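Catalase (Exiguobacterium oxidotolerans, PDB 2J2M) breaks hydrogen peroxide down into water and oxygen, using a haem group with iron held in each subunit of its tetramer. Local coordinates at residues A[174-186]-A[435-447]. Sequence-based numbering, arbitrary orientation.
Sequences TNMLMHIFTDEGI and EQMALLNNLVNDL
A438 meets D183 through its methyl group, CB lying 3.6 Å from D183 OD1; a side chain this small lets the short 3-10 turn after helix 174-180 come close to helix 433-447. One residue on, the tip of L439 reaches the C-terminal end of helix 174-180. CG anti to the backbone N (chi1 172°) carries the isobutyl end to M178 and F181, where the methyls take different partners: CD1 packs 3.6 Å from F181 CB and also lies against the carbonyl of M178, while CD2 reaches the sulfur of M178, a flexible thioether suited to an apolar boundary. L439 CA lies 3.3 Å from F181 O in a nearly straight CA-H...O contact.

That same oxygen, on the first residue to leave helical geometry, takes the main polar bond of the contact. N442 ND2 donates to F181 O at 2.7 Å, from above the carbonyl plane, and to D183 OD1 at 3.2 Å, nearly along the C-O axis of the carboxylate. Both acceptors lie in the amide plane, so the two N-H groups of one asparagine tie a backbone carbonyl and a side chain together. A leucine here would probably leave F181 O without this buried donor and D183 free to turn.

L443 crosses the F181 side chain at about a right angle, bringing CD2 to 3.6 Å from CD1 of the ring; leucine suits the place with a branched apolar end that packs against both this ring and W164. Beyond it, the D446 carboxylate, its plane turned 58° from the ring, puts CG 3.4 Å from F181 CE2; its OD1 accepts from Y163 OH and W164 NE1, bonds that satisfy a buried acidic group beside the ring.

The contact thus joins the catalase region to the C-terminal helical region of the same chain. Helix 160-169 packs on L177, L443 and D446, helix 453-466 brings F463 against L177, M178 and L443, and helix 422-430 touches H179 and L439.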
# COMPACT_ATOMS: atom_id res chain seq x y z
N THR A 174 6.43 23.32 -30.45
CA THR A 174 6.93 23.30 -31.82
C THR A 174 8.40 22.85 -31.90
O THR A 174 8.71 21.89 -32.57
CB THR A 174 6.69 24.68 -32.50
OG1 THR A 174 5.33 25.07 -32.31
CG2 THR A 174 6.96 24.65 -33.98
N ASN A 175 9.28 23.54 -31.19
CA ASN A 175 10.69 23.18 -31.11
C ASN A 175 10.99 21.69 -30.82
O ASN A 175 11.82 21.10 -31.48
CB ASN A 175 11.40 24.08 -30.08
CG ASN A 175 12.89 24.22 -30.35
OD1 ASN A 175 13.35 23.95 -31.45
ND2 ASN A 175 13.63 24.68 -29.35
N MET A 176 10.32 21.12 -29.81
CA MET A 176 10.46 19.70 -29.48
C MET A 176 9.98 18.81 -30.64
O MET A 176 10.64 17.81 -31.04
CB MET A 176 9.68 19.39 -28.19
CG MET A 176 9.85 17.96 -27.63
SD MET A 176 11.56 17.38 -27.54
CE MET A 176 11.30 16.14 -26.25
N LEU A 177 8.84 19.18 -31.21
CA LEU A 177 8.34 18.50 -32.39
C LEU A 177 9.41 18.46 -33.48
O LEU A 177 9.58 17.42 -34.09
CB LEU A 177 7.04 19.15 -32.87
CG LEU A 177 5.67 18.58 -32.41
CD1 LEU A 177 5.66 17.71 -31.14
CD2 LEU A 177 4.67 19.69 -32.26
N MET A 178 10.14 19.56 -33.70
CA MET A 178 11.25 19.60 -34.67
C MET A 178 12.31 18.53 -34.43
O MET A 178 12.87 18.02 -35.38
CB MET A 178 11.94 20.95 -34.72
CG MET A 178 11.12 22.07 -35.28
SD MET A 178 10.83 22.00 -37.08
CE MET A 178 10.00 23.59 -37.20
N HIS A 179 12.58 18.22 -33.16
CA HIS A 179 13.61 17.22 -32.79
C HIS A 179 13.12 15.77 -32.84
O HIS A 179 13.80 14.87 -33.33
CB HIS A 179 14.11 17.51 -31.37
CG HIS A 179 14.86 18.80 -31.24
ND1 HIS A 179 14.22 20.01 -31.08
CD2 HIS A 179 16.18 19.08 -31.25
CE1 HIS A 179 15.11 20.97 -30.98
NE2 HIS A 179 16.32 20.43 -31.06
N ILE A 180 11.92 15.57 -32.33
CA ILE A 180 11.37 14.26 -32.05
C ILE A 180 10.97 13.56 -33.36
O ILE A 180 11.01 12.33 -33.46
CB ILE A 180 10.18 14.41 -31.01
CG1 ILE A 180 10.33 13.44 -29.83
CG2 ILE A 180 8.81 14.39 -31.66
CD1 ILE A 180 9.60 12.16 -29.96
N PHE A 181 10.59 14.36 -34.36
CA PHE A 181 10.21 13.80 -35.66
C PHE A 181 11.33 13.76 -36.68
O PHE A 181 11.09 13.40 -37.84
CB PHE A 181 8.95 14.47 -36.20
CG PHE A 181 7.69 14.07 -35.47
CD1 PHE A 181 7.12 14.93 -34.54
CD2 PHE A 181 7.09 12.84 -35.72
CE1 PHE A 181 5.96 14.57 -33.87
CE2 PHE A 181 5.92 12.46 -35.04
CZ PHE A 181 5.36 13.33 -34.12
N THR A 182 12.56 14.11 -36.29
CA THR A 182 13.73 13.65 -37.03
C THR A 182 13.89 12.15 -36.74
O THR A 182 13.10 11.57 -35.98
CB THR A 182 15.08 14.44 -36.69
OG1 THR A 182 15.52 14.18 -35.35
CG2 THR A 182 14.94 15.94 -36.93
N ASP A 183 14.90 11.52 -37.32
CA ASP A 183 15.17 10.12 -36.98
C ASP A 183 15.79 9.99 -35.56
O ASP A 183 15.84 8.87 -34.99
CB ASP A 183 16.03 9.41 -38.04
CG ASP A 183 15.28 9.19 -39.37
OD1 ASP A 183 14.03 9.35 -39.46
OD2 ASP A 183 15.93 8.86 -40.37
N GLU A 184 16.19 11.12 -34.97
CA GLU A 184 16.67 11.11 -33.57
C GLU A 184 15.56 10.75 -32.57
O GLU A 184 15.83 10.50 -31.39
CB GLU A 184 17.37 12.41 -33.16
CG GLU A 184 18.26 12.16 -31.94
CD GLU A 184 18.99 13.39 -31.43
OE1 GLU A 184 18.68 14.50 -31.90
OE2 GLU A 184 19.86 13.23 -30.53
N GLY A 185 14.33 10.73 -33.07
CA GLY A 185 13.21 10.20 -32.31
C GLY A 185 13.27 8.69 -32.07
O GLY A 185 12.62 8.20 -31.15
N ILE A 186 14.03 7.96 -32.87
CA ILE A 186 14.26 6.53 -32.61
C ILE A 186 15.77 6.20 -32.61
O ILE A 186 16.31 5.80 -33.63
CB ILE A 186 13.54 5.60 -33.62
CG1 ILE A 186 12.07 6.02 -33.82
CG2 ILE A 186 13.66 4.11 -33.16
CD1 ILE A 186 11.45 5.48 -35.07
N GLU A 435 18.28 15.29 -42.74
CA GLU A 435 17.46 15.52 -41.54
C GLU A 435 16.12 16.20 -41.87
O GLU A 435 15.07 15.79 -41.37
CB GLU A 435 18.25 16.32 -40.49
CG GLU A 435 19.43 15.56 -39.89
CD GLU A 435 20.32 16.42 -38.99
OE1 GLU A 435 20.34 17.66 -39.12
OE2 GLU A 435 21.02 15.84 -38.15
N GLN A 436 16.17 17.23 -42.72
CA GLN A 436 14.96 17.96 -43.10
C GLN A 436 13.98 17.09 -43.87
O GLN A 436 12.76 17.27 -43.75
CB GLN A 436 15.31 19.19 -43.93
CG GLN A 436 16.00 20.27 -43.15
CD GLN A 436 16.22 21.53 -43.97
OE1 GLN A 436 16.25 21.49 -45.21
NE2 GLN A 436 16.37 22.65 -43.29
N MET A 437 14.50 16.16 -44.67
CA MET A 437 13.65 15.24 -45.43
C MET A 437 13.07 14.13 -44.54
O MET A 437 11.90 13.77 -44.69
CB MET A 437 14.39 14.69 -46.66
CG MET A 437 13.51 13.86 -47.63
SD MET A 437 11.93 14.65 -48.13
CE MET A 437 12.36 15.32 -49.75
N ALA A 438 13.88 13.62 -43.61
CA ALA A 438 13.40 12.67 -42.59
C ALA A 438 12.29 13.30 -41.76
O ALA A 438 11.26 12.65 -41.51
CB ALA A 438 14.54 12.20 -41.68
N LEU A 439 12.49 14.55 -41.35
CA LEU A 439 11.50 15.27 -40.53
C LEU A 439 10.17 15.41 -41.25
O LEU A 439 9.12 15.20 -40.66
CB LEU A 439 12.03 16.63 -40.10
CG LEU A 439 11.04 17.57 -39.38
CD1 LEU A 439 10.76 17.09 -37.95
CD2 LEU A 439 11.51 19.02 -39.38
N LEU A 440 10.23 15.78 -42.53
CA LEU A 440 9.03 15.95 -43.35
C LEU A 440 8.29 14.62 -43.51
O LEU A 440 7.09 14.57 -43.30
CB LEU A 440 9.37 16.58 -44.73
CG LEU A 440 8.24 16.85 -45.74
CD1 LEU A 440 7.12 17.76 -45.17
CD2 LEU A 440 8.79 17.41 -47.06
N ASN A 441 8.99 13.55 -43.84
CA ASN A 441 8.33 12.25 -44.00
C ASN A 441 7.71 11.71 -42.70
O ASN A 441 6.62 11.14 -42.73
CB ASN A 441 9.23 11.22 -44.73
CG ASN A 441 9.43 11.57 -46.23
OD1 ASN A 441 8.76 11.01 -47.12
ND2 ASN A 441 10.31 12.55 -46.52
N ASN A 442 8.37 11.93 -41.56
CA ASN A 442 7.82 11.50 -40.26
C ASN A 442 6.60 12.33 -39.81
O ASN A 442 5.61 11.77 -39.35
CB ASN A 442 8.91 11.53 -39.16
CG ASN A 442 10.06 10.58 -39.45
OD1 ASN A 442 9.88 9.52 -40.05
ND2 ASN A 442 11.26 10.96 -39.02
N LEU A 443 6.69 13.65 -39.95
CA LEU A 443 5.56 14.55 -39.69
C LEU A 443 4.34 14.24 -40.55
O LEU A 443 3.20 14.19 -40.06
CB LEU A 443 5.95 16.02 -39.89
CG LEU A 443 6.77 16.66 -38.78
CD1 LEU A 443 7.19 18.07 -39.21
CD2 LEU A 443 5.97 16.70 -37.47
N VAL A 444 4.59 14.05 -41.83
CA VAL A 444 3.51 13.74 -42.75
C VAL A 444 2.84 12.42 -42.34
O VAL A 444 1.63 12.41 -42.07
CB VAL A 444 3.98 13.80 -44.26
CG1 VAL A 444 2.95 13.20 -45.17
CG2 VAL A 444 4.26 15.26 -44.65
N ASN A 445 3.62 11.35 -42.24
CA ASN A 445 3.13 10.06 -41.74
C ASN A 445 2.32 10.13 -40.45
O ASN A 445 1.38 9.37 -40.26
CB ASN A 445 4.28 9.07 -41.51
CG ASN A 445 3.80 7.76 -40.90
OD1 ASN A 445 4.03 7.49 -39.70
ND2 ASN A 445 3.11 6.95 -41.71
N ASP A 446 2.72 11.04 -39.55
CA ASP A 446 2.02 11.22 -38.29
C ASP A 446 0.76 12.08 -38.43
O ASP A 446 -0.29 11.78 -37.83
CB ASP A 446 2.96 11.84 -37.25
CG ASP A 446 2.85 11.17 -35.90
OD1 ASP A 446 2.29 11.76 -34.96
OD2 ASP A 446 3.29 10.02 -35.79
N LEU A 447 0.86 13.14 -39.24
CA LEU A 447 -0.31 14.02 -39.42
C LEU A 447 -1.39 13.40 -40.29
O LEU A 447 -2.55 13.78 -40.18
CB LEU A 447 0.10 15.42 -39.89
CG LEU A 447 0.88 16.22 -38.82
CD1 LEU A 447 1.82 17.27 -39.44
CD2 LEU A 447 -0.07 16.83 -37.78